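Local coordinates for uncharacterized protein (Thermus thermophilus HB8, PDB 6SCE), which probably acts as a DNA nuclease in type III CRISPR defence, switched on when it binds cyclic oligoadenylate, at residues W190-P195 with S210-E215; L223-V228 with G258-D263; K283-P288 with E316-T321; P292-L297 with A312-V317. All coordinates share one frame; numbering follows the deposited sequence.

Contact 1: W190-P195 with S210-E215; sequences WYWVRP and SAFSGE
The phenyl ring of F212 is held between two tryptophans, with the pyrrole side of W190 over one face and the six-membered ring of W192 edge-on to the opposite face. This aromatic cluster joins strand 187-192 to helix 206-220, the first two elements of a beta-alpha-beta unit. W190 and F212 form an offset stack, the planes only 17° apart, in which W190 CD1 comes to 3.3 Å from F212 CZ. On the other side the pair is edge-to-face: W192 CE3 is 3.7 Å from F212 CG, and W192 CB lies off-centre above the same face as a CH-pi donor. The outer rim of the phenyl ring, at CZ, reaches the strand backbone itself, 3.4 Å from W192 N. F212 can span this distance because its CG is anti to the backbone N (chi1 -166°), which sends the ring off the helix between the two indoles. V228 of the next strand packs on F212 as well. The indole N-H of W192 is used elsewhere, in a hydrogen bond to H231. R194, beyond the end of the strand, folds back so that its NH2 stands 3.5 Å above the centre of the W192 ring, while bonding to V193 O. One turn along the helix from F212, E215 extends past the edge of W190 with its carboxylate nearly perpendicular to the indole. Its OE1 lies in the indole plane and accepts W190 NE1 at 2.9 Å, the N-H arriving from above the carboxylate plane.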
loop_
_atom_site.group_PDB
_atom_site.type_symbol
_atom_site.label_atom_id
_atom_site.label_comp_id
_atom_site.label_asym_id
_atom_site.label_seq_id
_atom_site.Cartn_x
_atom_site.Cartn_y
_atom_site.Cartn_z
ATOM N N TRP A 190 6.448 15.841 -2.647
ATOM C CA TRP A 190 5.477 16.608 -3.435
ATOM C C TRP A 190 4.806 17.511 -2.382
ATOM O O TRP A 190 4.158 17.038 -1.465
ATOM C CB TRP A 190 4.500 15.668 -4.095
ATOM C CG TRP A 190 3.472 16.274 -5.016
ATOM C CD1 TRP A 190 2.132 16.048 -4.987
ATOM C CD2 TRP A 190 3.698 17.186 -6.096
ATOM N NE1 TRP A 190 1.493 16.760 -5.983
ATOM C CE2 TRP A 190 2.435 17.474 -6.675
ATOM C CE3 TRP A 190 4.835 17.793 -6.622
ATOM C CZ2 TRP A 190 2.284 18.337 -7.757
ATOM C CZ3 TRP A 190 4.691 18.664 -7.709
ATOM C CH2 TRP A 190 3.425 18.911 -8.271
ATOM N N TYR A 191 5.075 18.796 -2.497
ATOM C CA TYR A 191 4.785 19.760 -1.436
ATOM C C TYR A 191 3.699 20.721 -1.906
ATOM O O TYR A 191 3.821 21.371 -2.933
ATOM C CB TYR A 191 6.063 20.490 -1.085
ATOM C CG TYR A 191 5.977 21.486 0.046
ATOM C CD1 TYR A 191 5.630 22.815 -0.194
ATOM C CD2 TYR A 191 6.288 21.124 1.338
ATOM C CE1 TYR A 191 5.582 23.752 0.838
ATOM C CE2 TYR A 191 6.222 22.056 2.374
ATOM C CZ TYR A 191 5.896 23.365 2.102
ATOM O OH TYR A 191 5.847 24.258 3.148
ATOM N N TRP A 192 2.638 20.792 -1.117
ATOM C CA TRP A 192 1.400 21.523 -1.458
ATOM C C TRP A 192 1.655 23.017 -1.338
ATOM O O TRP A 192 2.169 23.481 -0.329
ATOM C CB TRP A 192 0.323 21.063 -0.487
ATOM C CG TRP A 192 -1.022 21.766 -0.397
ATOM C CD1 TRP A 192 -1.259 23.023 0.070
ATOM C CD2 TRP A 192 -2.309 21.194 -0.680
ATOM N NE1 TRP A 192 -2.612 23.277 0.067
ATOM C CE2 TRP A 192 -3.280 22.170 -0.380
ATOM C CE3 TRP A 192 -2.736 19.954 -1.139
ATOM C CZ2 TRP A 192 -4.666 21.941 -0.543
ATOM C CZ3 TRP A 192 -4.091 19.726 -1.308
ATOM C CH2 TRP A 192 -5.047 20.728 -1.005
ATOM N N VAL A 193 1.316 23.745 -2.389
ATOM C CA VAL A 193 1.433 25.203 -2.393
ATOM C C VAL A 193 0.136 25.759 -2.965
ATOM O O VAL A 193 -0.490 25.174 -3.863
ATOM C CB VAL A 193 2.650 25.711 -3.203
ATOM C CG1 VAL A 193 3.936 25.346 -2.486
ATOM C CG2 VAL A 193 2.640 25.176 -4.621
ATOM N N ARG A 194 -0.300 26.871 -2.408
ATOM C CA ARG A 194 -1.483 27.557 -2.919
ATOM C C ARG A 194 -1.042 29.007 -3.023
ATOM O O ARG A 194 -1.345 29.808 -2.141
ATOM C CB ARG A 194 -2.660 27.401 -1.961
ATOM C CG ARG A 194 -3.337 26.054 -1.977
ATOM C CD ARG A 194 -3.806 25.684 -3.381
ATOM N NE ARG A 194 -4.599 24.457 -3.449
ATOM C CZ ARG A 194 -4.114 23.223 -3.645
ATOM N NH1 ARG A 194 -4.969 22.206 -3.703
ATOM N NH2 ARG A 194 -2.796 22.976 -3.765
ATOM N N PRO A 195 -0.257 29.326 -4.071
ATOM C CA PRO A 195 0.360 30.655 -4.173
ATOM C C PRO A 195 -0.608 31.779 -4.617
ATOM O O PRO A 195 -0.304 32.948 -4.406
ATOM C CB PRO A 195 1.484 30.439 -5.194
ATOM C CG PRO A 195 1.000 29.323 -6.064
ATOM C CD PRO A 195 0.088 28.463 -5.217
ATOM N N SER A 210 -7.057 13.860 -1.265
ATOM C CA SER A 210 -6.899 12.521 -1.804
ATOM C C SER A 210 -6.198 12.556 -3.133
ATOM O O SER A 210 -5.282 11.743 -3.400
ATOM C CB SER A 210 -8.261 11.790 -1.905
ATOM O OG SER A 210 -9.123 12.364 -2.846
ATOM N N ALA A 211 -6.577 13.506 -3.981
ATOM C CA ALA A 211 -5.949 13.618 -5.282
ATOM C C ALA A 211 -4.448 13.959 -5.169
ATOM O O ALA A 211 -3.647 13.513 -5.988
ATOM C CB ALA A 211 -6.674 14.634 -6.142
ATOM N N PHE A 212 -4.087 14.747 -4.157
ATOM C CA PHE A 212 -2.707 15.167 -3.954
ATOM C C PHE A 212 -1.822 13.974 -3.586
ATOM O O PHE A 212 -0.693 13.884 -4.018
ATOM C CB PHE A 212 -2.630 16.226 -2.845
ATOM C CG PHE A 212 -1.331 16.943 -2.792
ATOM C CD1 PHE A 212 -1.020 17.890 -3.748
ATOM C CD2 PHE A 212 -0.390 16.627 -1.820
ATOM C CE1 PHE A 212 0.175 18.570 -3.710
ATOM C CE2 PHE A 212 0.821 17.286 -1.792
ATOM C CZ PHE A 212 1.110 18.254 -2.740
ATOM N N SER A 213 -2.350 13.084 -2.768
ATOM C CA SER A 213 -1.657 11.880 -2.416
ATOM C C SER A 213 -1.420 10.970 -3.636
ATOM O O SER A 213 -0.311 10.504 -3.876
ATOM C CB SER A 213 -2.414 11.141 -1.345
ATOM O OG SER A 213 -1.926 9.823 -1.312
ATOM N N GLY A 214 -2.442 10.748 -4.438
ATOM C CA GLY A 214 -2.272 9.961 -5.672
ATOM C C GLY A 214 -1.284 10.619 -6.626
ATOM O O GLY A 214 -0.451 9.947 -7.263
ATOM N N GLU A 215 -1.333 11.940 -6.697
ATOM C CA GLU A 215 -0.442 12.697 -7.555
ATOM C C GLU A 215 1.023 12.551 -7.145
ATOM O O GLU A 215 1.919 12.412 -7.997
ATOM C CB GLU A 215 -0.857 14.154 -7.505
ATOM C CG GLU A 215 -0.216 15.048 -8.502
ATOM C CD GLU A 215 -0.780 16.455 -8.446
ATOM O OE1 GLU A 215 -1.081 16.980 -7.331
ATOM O OE2 GLU A 215 -0.854 17.056 -9.526
#

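Contact 2: L223-V228 with G258-D263; sequences LCLPVV and GVFLVD. With nucleotides of chain B.
L225-V228 and F260-V262 run side by side in the same direction, their axes 25° apart, tied by F260 N to P226 O (2.8 Å), V228 N to F260 O (2.9 Å) and V262 N to V228 O (2.8 Å). The two are neighbouring parallel strands at one margin of a mixed sheet, and helices 232-236 and 240-257 make the crossover between them. G258 ends the second helix in a Schellman motif with positive phi, and its carbonyl oxygen lies against P226 CD. Side chains alternate between the two faces of the sheet. On the face of V227 and F260, the methyl V227 CG1 meets V262 CG2, and L225 CD2 touches F260 CD2 at 3.7 Å. F260 CG is anti to the backbone N (chi1 -178°), which brings its CB and CD2 beside L225; helix 268-276 packs on the ring through E271 and V272. On the face of V228 and L261, V228 CG1 contacts L261 CD1 at 3.8 Å. Packing there is tight, since V228 CG2 and V259 CG1 are only 3.4 Å apart, and F212 and L209 of helix 206-220 cover V228. Just ahead of the strand, the chain reaches the bound nucleotide: the branched end of L223 lies flat over one face of the adenine of A2 of chain B, with L223 CD2 3.5 Å from its C4.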
loop_
_atom_site.group_PDB
_atom_site.type_symbol
_atom_site.label_atom_id
_atom_site.label_comp_id
_atom_site.label_asym_id
_atom_site.label_seq_id
_atom_site.Cartn_x
_atom_site.Cartn_y
_atom_site.Cartn_z
ATOM N N LEU A 223 7.686 6.069 -2.388
ATOM C CA LEU A 223 8.074 6.733 -1.144
ATOM C C LEU A 223 8.055 8.244 -1.226
ATOM O O LEU A 223 8.531 8.913 -0.318
ATOM C CB LEU A 223 9.362 6.163 -0.547
ATOM C CG LEU A 223 10.636 6.142 -1.334
ATOM C CD1 LEU A 223 10.990 7.554 -1.730
ATOM C CD2 LEU A 223 11.739 5.505 -0.488
ATOM N N CYS A 224 7.498 8.786 -2.301
ATOM C CA CYS A 224 7.352 10.223 -2.430
ATOM C C CYS A 224 6.329 10.698 -1.384
ATOM O O CYS A 224 5.169 10.319 -1.419
ATOM C CB CYS A 224 6.879 10.587 -3.814
ATOM S SG CYS A 224 6.755 12.387 -4.095
ATOM N N LEU A 225 6.772 11.516 -0.444
ATOM C CA LEU A 225 5.907 11.945 0.635
ATOM C C LEU A 225 5.044 13.146 0.189
ATOM O O LEU A 225 5.592 14.147 -0.243
ATOM C CB LEU A 225 6.791 12.360 1.812
ATOM C CG LEU A 225 6.064 12.652 3.115
ATOM C CD1 LEU A 225 5.319 11.438 3.630
ATOM C CD2 LEU A 225 7.097 13.118 4.125
ATOM N N PRO A 226 3.706 13.050 0.297
ATOM C CA PRO A 226 2.873 14.223 0.037
ATOM C C PRO A 226 2.865 15.089 1.289
ATOM O O PRO A 226 2.300 14.694 2.326
ATOM C CB PRO A 226 1.483 13.627 -0.224
ATOM C CG PRO A 226 1.646 12.124 -0.156
ATOM C CD PRO A 226 2.883 11.898 0.658
ATOM N N VAL A 227 3.488 16.241 1.195
ATOM C CA VAL A 227 3.646 17.119 2.352
ATOM C C VAL A 227 2.653 18.254 2.186
ATOM O O VAL A 227 2.685 18.930 1.162
ATOM C CB VAL A 227 5.057 17.683 2.444
ATOM C CG1 VAL A 227 5.175 18.591 3.675
ATOM C CG2 VAL A 227 6.100 16.574 2.504
ATOM N N VAL A 228 1.731 18.404 3.144
ATOM C CA VAL A 228 0.655 19.365 3.009
ATOM C C VAL A 228 0.601 20.293 4.221
ATOM O O VAL A 228 0.202 19.851 5.312
ATOM C CB VAL A 228 -0.692 18.676 2.812
ATOM C CG1 VAL A 228 -1.834 19.710 2.820
ATOM C CG2 VAL A 228 -0.703 17.946 1.481
ATOM N N GLY A 258 -2.936 9.101 3.310
ATOM C CA GLY A 258 -1.484 9.047 3.392
ATOM C C GLY A 258 -0.745 10.378 3.198
ATOM O O GLY A 258 0.399 10.415 2.759
ATOM N N VAL A 259 -1.377 11.481 3.581
ATOM C CA VAL A 259 -0.745 12.795 3.509
ATOM C C VAL A 259 -0.058 13.135 4.811
ATOM O O VAL A 259 -0.581 12.846 5.902
ATOM C CB VAL A 259 -1.825 13.846 3.184
ATOM C CG1 VAL A 259 -1.353 15.257 3.492
ATOM C CG2 VAL A 259 -2.223 13.679 1.733
ATOM N N PHE A 260 1.101 13.766 4.713
ATOM C CA PHE A 260 1.818 14.263 5.871
ATOM C C PHE A 260 1.381 15.722 6.051
ATOM O O PHE A 260 1.905 16.630 5.412
ATOM C CB PHE A 260 3.314 14.130 5.642
ATOM C CG PHE A 260 4.184 14.558 6.791
ATOM C CD1 PHE A 260 3.860 14.251 8.101
ATOM C CD2 PHE A 260 5.346 15.244 6.542
ATOM C CE1 PHE A 260 4.694 14.623 9.133
ATOM C CE2 PHE A 260 6.190 15.614 7.559
ATOM C CZ PHE A 260 5.859 15.301 8.862
ATOM N N LEU A 261 0.381 15.907 6.902
ATOM C CA LEU A 261 -0.182 17.233 7.206
ATOM C C LEU A 261 0.677 17.963 8.221
ATOM O O LEU A 261 0.897 17.458 9.310
ATOM C CB LEU A 261 -1.580 17.060 7.753
ATOM C CG LEU A 261 -2.447 18.325 7.743
ATOM C CD1 LEU A 261 -2.901 18.625 6.330
ATOM C CD2 LEU A 261 -3.645 18.146 8.654
ATOM N N VAL A 262 1.167 19.136 7.865
ATOM C CA VAL A 262 2.138 19.840 8.679
ATOM C C VAL A 262 1.733 21.268 8.993
ATOM O O VAL A 262 1.009 21.940 8.234
ATOM C CB VAL A 262 3.570 19.845 8.074
ATOM C CG1 VAL A 262 4.129 18.432 7.964
ATOM C CG2 VAL A 262 3.612 20.544 6.727
ATOM N N ASP A 263 2.253 21.727 10.120
ATOM C CA ASP A 263 2.034 23.099 10.586
ATOM C C ASP A 263 2.909 24.007 9.729
ATOM O O ASP A 263 4.126 23.870 9.742
ATOM C CB ASP A 263 2.370 23.153 12.090
ATOM C CG ASP A 263 2.213 24.545 12.713
ATOM O OD1 ASP A 263 2.007 25.548 11.990
ATOM O OD2 ASP A 263 2.323 24.590 13.958
ATOM P P A B 2 10.588 -1.458 -6.287
ATOM O OP1 A B 2 9.725 -0.475 -7.011
ATOM O OP2 A B 2 11.870 -1.983 -6.877
ATOM O "O5'" A B 2 10.951 -0.800 -4.869
ATOM C "C5'" A B 2 11.973 -1.431 -4.061
ATOM C "C4'" A B 2 12.187 -0.619 -2.808
ATOM O "O4'" A B 2 12.760 0.663 -3.182
ATOM C "C3'" A B 2 10.942 -0.316 -1.986
ATOM O "O3'" A B 2 11.201 -0.436 -0.589
ATOM C "C2'" A B 2 10.652 1.145 -2.322
ATOM O "O2'" A B 2 10.010 1.823 -1.264
ATOM C "C1'" A B 2 12.061 1.686 -2.524
ATOM N N9 A B 2 12.141 2.915 -3.289
ATOM C C8 A B 2 11.204 3.428 -4.157
ATOM N N7 A B 2 11.554 4.593 -4.640
ATOM C C5 A B 2 12.775 4.874 -4.047
ATOM C C6 A B 2 13.650 5.974 -4.143
ATOM N N6 A B 2 13.381 7.074 -4.843
ATOM N N1 A B 2 14.809 5.906 -3.445
ATOM C C2 A B 2 15.019 4.838 -2.663
ATOM N N3 A B 2 14.266 3.752 -2.483
ATOM C C4 A B 2 13.142 3.842 -3.208
#

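Contact 3: K283-P288 with E316-T321; sequences KALPLP and EVYLLT
Y318 and L285 slide past each other in opposite directions, while P288 meets the far end of the tyrosine at about a right angle. The leucine lies near the base of the ring, its CD1 3.8 Å from Y318 CD2 and its CB beside CE2; the same CD1 also touches L320 CD2. At the other end the phenol reaches the loop backbone. Y318 OH donates a hydrogen bond of 2.8 Å to P286 O, which sits at the ring edge, in its plane. P288 CB lies 3.3 Å from Y318 OH; P288 N is nearer still, at 3.0 Å, but has no hydrogen to share. Y318 CG stands beside the backbone N (chi1 -69°), which directs the ring off strand 316-321 toward the loop. This strand belongs to a mixed sheet with a parallel core and helices packed on it, consistent with the Rossmann-like CARF fold, and its last residue, T321, packs on an adenine of the bound RNA. The 283-288 loop lies over strand 316-321; L285 rests on L361 of helix 354-370, and V364 of the same helix packs on Y318. A phenylalanine in place of Y318 would probably leave P286 O without its donor and the loop less firmly held at this point. E316 points to the same side, its extended chain bringing OE2 to 3.7 Å from P288 C and into a hydrogen bond with Q289 N, just past the loop segment. Its other oxygen, OE1, is hydrogen-bonded to H344 NE2 and accepts from a water that also donates to L287 O, 2.7 Å away.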
loop_
_atom_site.group_PDB
_atom_site.type_symbol
_atom_site.label_atom_id
_atom_site.label_comp_id
_atom_site.label_asym_id
_atom_site.label_seq_id
_atom_site.Cartn_x
_atom_site.Cartn_y
_atom_site.Cartn_z
ATOM N N LYS A 283 13.207 -2.763 26.307
ATOM C CA LYS A 283 13.279 -4.145 26.684
ATOM C C LYS A 283 13.377 -5.102 25.512
ATOM O O LYS A 283 12.890 -4.811 24.418
ATOM C CB LYS A 283 12.033 -4.509 27.480
ATOM C CG LYS A 283 11.840 -3.722 28.766
ATOM C CD LYS A 283 10.741 -4.392 29.581
ATOM C CE LYS A 283 10.386 -3.624 30.834
ATOM N NZ LYS A 283 9.490 -4.497 31.640
ATOM N N ALA A 284 13.985 -6.243 25.773
ATOM C CA ALA A 284 13.907 -7.396 24.906
ATOM C C ALA A 284 12.473 -7.922 24.855
ATOM O O ALA A 284 11.642 -7.641 25.738
ATOM C CB ALA A 284 14.819 -8.495 25.382
ATOM N N LEU A 285 12.199 -8.717 23.828
ATOM C CA LEU A 285 10.917 -9.392 23.729
ATOM C C LEU A 285 10.826 -10.558 24.715
ATOM O O LEU A 285 11.784 -11.318 24.866
ATOM C CB LEU A 285 10.693 -9.915 22.295
ATOM C CG LEU A 285 10.625 -8.813 21.223
ATOM C CD1 LEU A 285 10.782 -9.396 19.812
ATOM C CD2 LEU A 285 9.359 -7.978 21.333
ATOM N N PRO A 286 9.651 -10.731 25.351
ATOM C CA PRO A 286 9.439 -11.898 26.230
ATOM C C PRO A 286 9.553 -13.177 25.435
ATOM O O PRO A 286 9.092 -13.218 24.281
ATOM C CB PRO A 286 7.986 -11.742 26.715
ATOM C CG PRO A 286 7.616 -10.329 26.449
ATOM C CD PRO A 286 8.502 -9.812 25.340
ATOM N N LEU A 287 10.148 -14.209 26.035
ATOM C CA LEU A 287 10.261 -15.516 25.398
ATOM C C LEU A 287 8.869 -16.108 25.239
ATOM O O LEU A 287 7.961 -15.776 26.008
ATOM C CB LEU A 287 11.178 -16.462 26.201
ATOM C CG LEU A 287 12.664 -16.068 26.245
ATOM C CD1 LEU A 287 13.497 -17.147 26.920
ATOM C CD2 LEU A 287 13.224 -15.791 24.846
ATOM N N PRO A 288 8.667 -16.905 24.184
ATOM C CA PRO A 288 7.366 -17.465 23.929
ATOM C C PRO A 288 7.043 -18.598 24.893
ATOM O O PRO A 288 7.935 -19.345 25.274
ATOM C CB PRO A 288 7.494 -18.015 22.513
ATOM C CG PRO A 288 8.933 -18.309 22.361
ATOM C CD PRO A 288 9.626 -17.236 23.124
ATOM N N GLU A 316 0.684 -16.668 19.932
ATOM C CA GLU A 316 1.490 -15.489 20.248
ATOM C C GLU A 316 2.011 -14.871 18.942
ATOM O O GLU A 316 2.399 -15.588 18.016
ATOM C CB GLU A 316 2.692 -15.827 21.142
ATOM C CG GLU A 316 2.331 -16.525 22.445
ATOM C CD GLU A 316 3.403 -16.441 23.511
ATOM O OE1 GLU A 316 4.070 -15.394 23.659
ATOM O OE2 GLU A 316 3.564 -17.433 24.235
ATOM N N VAL A 317 1.997 -13.551 18.892
ATOM C CA VAL A 317 2.467 -12.826 17.742
ATOM C C VAL A 317 3.485 -11.808 18.207
ATOM O O VAL A 317 3.323 -11.171 19.247
ATOM C CB VAL A 317 1.311 -12.203 16.933
ATOM C CG1 VAL A 317 0.519 -11.202 17.751
ATOM C CG2 VAL A 317 1.850 -11.538 15.674
ATOM N N TYR A 318 4.556 -11.684 17.448
ATOM C CA TYR A 318 5.591 -10.710 17.727
ATOM C C TYR A 318 5.619 -9.747 16.570
ATOM O O TYR A 318 5.788 -10.194 15.446
ATOM C CB TYR A 318 6.942 -11.389 17.828
ATOM C CG TYR A 318 7.100 -12.270 19.061
ATOM C CD1 TYR A 318 6.554 -13.539 19.098
ATOM C CD2 TYR A 318 7.827 -11.828 20.170
ATOM C CE1 TYR A 318 6.705 -14.353 20.219
ATOM C CE2 TYR A 318 7.971 -12.624 21.294
ATOM C CZ TYR A 318 7.412 -13.884 21.321
ATOM O OH TYR A 318 7.567 -14.703 22.434
ATOM N N LEU A 319 5.389 -8.469 16.851
ATOM C CA LEU A 319 5.223 -7.432 15.851
ATOM C C LEU A 319 6.279 -6.358 16.039
ATOM O O LEU A 319 6.377 -5.783 17.120
ATOM C CB LEU A 319 3.827 -6.810 15.940
ATOM C CG LEU A 319 2.630 -7.721 15.748
ATOM C CD1 LEU A 319 1.318 -7.016 16.015
ATOM C CD2 LEU A 319 2.667 -8.309 14.333
ATOM N N LEU A 320 7.087 -6.098 15.009
ATOM C CA LEU A 320 8.105 -5.062 15.048
ATOM C C LEU A 320 7.877 -4.034 13.987
ATOM O O LEU A 320 7.578 -4.378 12.853
ATOM C CB LEU A 320 9.498 -5.672 14.843
ATOM C CG LEU A 320 9.989 -6.685 15.867
ATOM C CD1 LEU A 320 11.392 -7.201 15.521
ATOM C CD2 LEU A 320 9.984 -6.088 17.248
ATOM N N THR A 321 8.027 -2.760 14.329
ATOM C CA THR A 321 8.033 -1.722 13.313
ATOM C C THR A 321 8.721 -0.454 13.820
ATOM O O THR A 321 9.349 -0.455 14.877
ATOM C CB THR A 321 6.626 -1.446 12.728
ATOM O OG1 THR A 321 6.772 -0.723 11.493
ATOM C CG2 THR A 321 5.744 -0.700 13.697
HETATM O O HOH W 1 5.315 -15.163 26.048
#

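Contact 4: P292-L297 with A312-V317; sequences PLLLAL and AGPREV
A312 closes helix 303-312 with its carbonyl oxygen against the ring of P292, 3.6 Å from P292 CG. G313 follows with positive phi, turning the chain out of the helix, and its own carbonyl oxygen lies equally close to P292 CD. The proline ring, which follows a cis peptide bond, thus covers two successive carbonyls at the helix end. Trimming P292 to an alanine removes CG and CD, which would probably uncover those two carbonyls and make the cis peptide harder to keep. P314 comes next, and its CB packs at 3.9 Å on L294 CB while also facing P292 O. That oxygen takes two backbone donors, R315 N at 2.8 Å and, weakly, E316 N at 3.4 Å. Here the second strand begins: strand 293-297, helix 303-312 and strand 316-321 form a beta-alpha-beta unit whose two strands are parallel neighbours in the sheet. E316 pairs with L293, and E316 O accepts L294 N at 3.0 Å, the donor lying in the carbonyl plane. The same oxygen also receives a CA-H contact from L293. V317 pairs with L294, the two side chains lying side by side and pointing the same way, on the face where A308 of the helix also meets L294. With V317 CG2 anti to the backbone N, that methyl is placed beside the preceding strand, 3.4 Å from L294 O and 4.1 Å from L294 CB.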
loop_
_atom_site.group_PDB
_atom_site.type_symbol
_atom_site.label_atom_id
_atom_site.label_comp_id
_atom_site.label_asym_id
_atom_site.label_seq_id
_atom_site.Cartn_x
_atom_site.Cartn_y
_atom_site.Cartn_z
ATOM N N PRO A 292 1.149 -22.023 18.087
ATOM C CA PRO A 292 2.173 -21.489 17.170
ATOM C C PRO A 292 2.485 -20.003 17.393
ATOM O O PRO A 292 1.692 -19.264 18.002
ATOM C CB PRO A 292 1.525 -21.651 15.787
ATOM C CG PRO A 292 0.369 -22.562 15.972
ATOM C CD PRO A 292 -0.087 -22.384 17.378
ATOM N N LEU A 293 3.636 -19.587 16.887
ATOM C CA LEU A 293 4.080 -18.209 16.892
ATOM C C LEU A 293 4.015 -17.639 15.492
ATOM O O LEU A 293 4.288 -18.345 14.518
ATOM C CB LEU A 293 5.548 -18.129 17.264
ATOM C CG LEU A 293 5.975 -17.996 18.701
ATOM C CD1 LEU A 293 5.391 -19.103 19.526
ATOM C CD2 LEU A 293 7.487 -18.023 18.749
ATOM N N LEU A 294 3.703 -16.357 15.417
ATOM C CA LEU A 294 3.834 -15.583 14.172
ATOM C C LEU A 294 4.739 -14.403 14.453
ATOM O O LEU A 294 4.499 -13.634 15.387
ATOM C CB LEU A 294 2.490 -15.092 13.681
ATOM C CG LEU A 294 2.473 -14.157 12.461
ATOM C CD1 LEU A 294 3.169 -14.819 11.274
ATOM C CD2 LEU A 294 1.052 -13.767 12.114
ATOM N N LEU A 295 5.778 -14.272 13.645
ATOM C CA LEU A 295 6.667 -13.127 13.665
ATOM C C LEU A 295 6.437 -12.318 12.391
ATOM O O LEU A 295 6.407 -12.877 11.306
ATOM C CB LEU A 295 8.115 -13.570 13.699
ATOM C CG LEU A 295 8.489 -14.740 14.594
ATOM C CD1 LEU A 295 9.984 -14.989 14.476
ATOM C CD2 LEU A 295 8.072 -14.479 16.004
ATOM N N ALA A 296 6.266 -11.012 12.540
ATOM C CA ALA A 296 6.005 -10.151 11.401
ATOM C C ALA A 296 6.424 -8.719 11.665
ATOM O O ALA A 296 6.462 -8.270 12.833
ATOM C CB ALA A 296 4.518 -10.181 11.048
ATOM N N LEU A 297 6.742 -8.006 10.576
ATOM C CA LEU A 297 6.899 -6.563 10.604
ATOM C C LEU A 297 5.505 -5.963 10.383
ATOM O O LEU A 297 4.586 -6.688 9.978
ATOM C CB LEU A 297 7.932 -6.155 9.540
ATOM C CG LEU A 297 9.136 -7.028 9.941
ATOM C CD1 LEU A 297 9.722 -7.929 8.879
ATOM C CD2 LEU A 297 10.169 -6.277 10.758
ATOM N N ALA A 312 -1.318 -19.170 9.939
ATOM C CA ALA A 312 -0.539 -19.651 11.084
ATOM C C ALA A 312 -1.407 -19.987 12.292
ATOM O O ALA A 312 -1.018 -20.830 13.076
ATOM C CB ALA A 312 0.486 -18.635 11.505
ATOM N N GLY A 313 -2.544 -19.305 12.447
ATOM C CA GLY A 313 -3.387 -19.455 13.644
ATOM C C GLY A 313 -2.575 -19.352 14.925
ATOM O O GLY A 313 -2.560 -20.268 15.733
ATOM N N PRO A 314 -1.846 -18.240 15.103
ATOM C CA PRO A 314 -0.941 -18.143 16.217
ATOM C C PRO A 314 -1.617 -17.950 17.573
ATOM O O PRO A 314 -2.707 -17.370 17.645
ATOM C CB PRO A 314 -0.143 -16.877 15.882
ATOM C CG PRO A 314 -1.126 -16.027 15.166
ATOM C CD PRO A 314 -1.890 -16.991 14.323
ATOM N N ARG A 315 -0.933 -18.424 18.614
ATOM C CA ARG A 315 -1.297 -18.120 19.989
ATOM C C ARG A 315 -0.499 -16.915 20.505
ATOM O O ARG A 315 -0.945 -16.227 21.408
ATOM C CB ARG A 315 -1.100 -19.353 20.883
ATOM C CG ARG A 315 -1.984 -20.539 20.499
ATOM C CD ARG A 315 -2.030 -21.591 21.607
ATOM N NE ARG A 315 -3.110 -22.567 21.457
ATOM C CZ ARG A 315 -3.012 -23.704 20.776
ATOM N NH1 ARG A 315 -1.884 -24.019 20.162
ATOM N NH2 ARG A 315 -4.051 -24.532 20.711
ATOM N N GLU A 316 0.684 -16.668 19.932
ATOM C CA GLU A 316 1.490 -15.489 20.248
ATOM C C GLU A 316 2.011 -14.871 18.942
ATOM O O GLU A 316 2.399 -15.588 18.016
ATOM C CB GLU A 316 2.692 -15.827 21.142
ATOM C CG GLU A 316 2.331 -16.525 22.445
ATOM C CD GLU A 316 3.403 -16.441 23.511
ATOM O OE1 GLU A 316 4.070 -15.394 23.659
ATOM O OE2 GLU A 316 3.564 -17.433 24.235
ATOM N N VAL A 317 1.997 -13.551 18.892
ATOM C CA VAL A 317 2.467 -12.826 17.742
ATOM C C VAL A 317 3.485 -11.808 18.207
ATOM O O VAL A 317 3.323 -11.171 19.247
ATOM C CB VAL A 317 1.311 -12.203 16.933
ATOM C CG1 VAL A 317 0.519 -11.202 17.751
ATOM C CG2 VAL A 317 1.850 -11.538 15.674
#

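Contacts 1 to 4 fall into two pairs, in two different sheets. Contacts 1 and 2, centres 8 Å apart, share the sheet in which strand 225-229 lies between 187-192 and 260-262; the backbone of V227 probably bonds to W190 O and W192 N, joining them. Contacts 3 and 4, centres 10 Å apart, both use strand 316-321, and Y318 probably bonds to L294 and A296 on the neighbouring strand. The pairs follow in series along the chain, and the centres of contacts 2 and 3 are about 31 Å apart. Bound RNA touches residues of both, L223 and T321, consistent with a ligand lodged between separate parts of the protein.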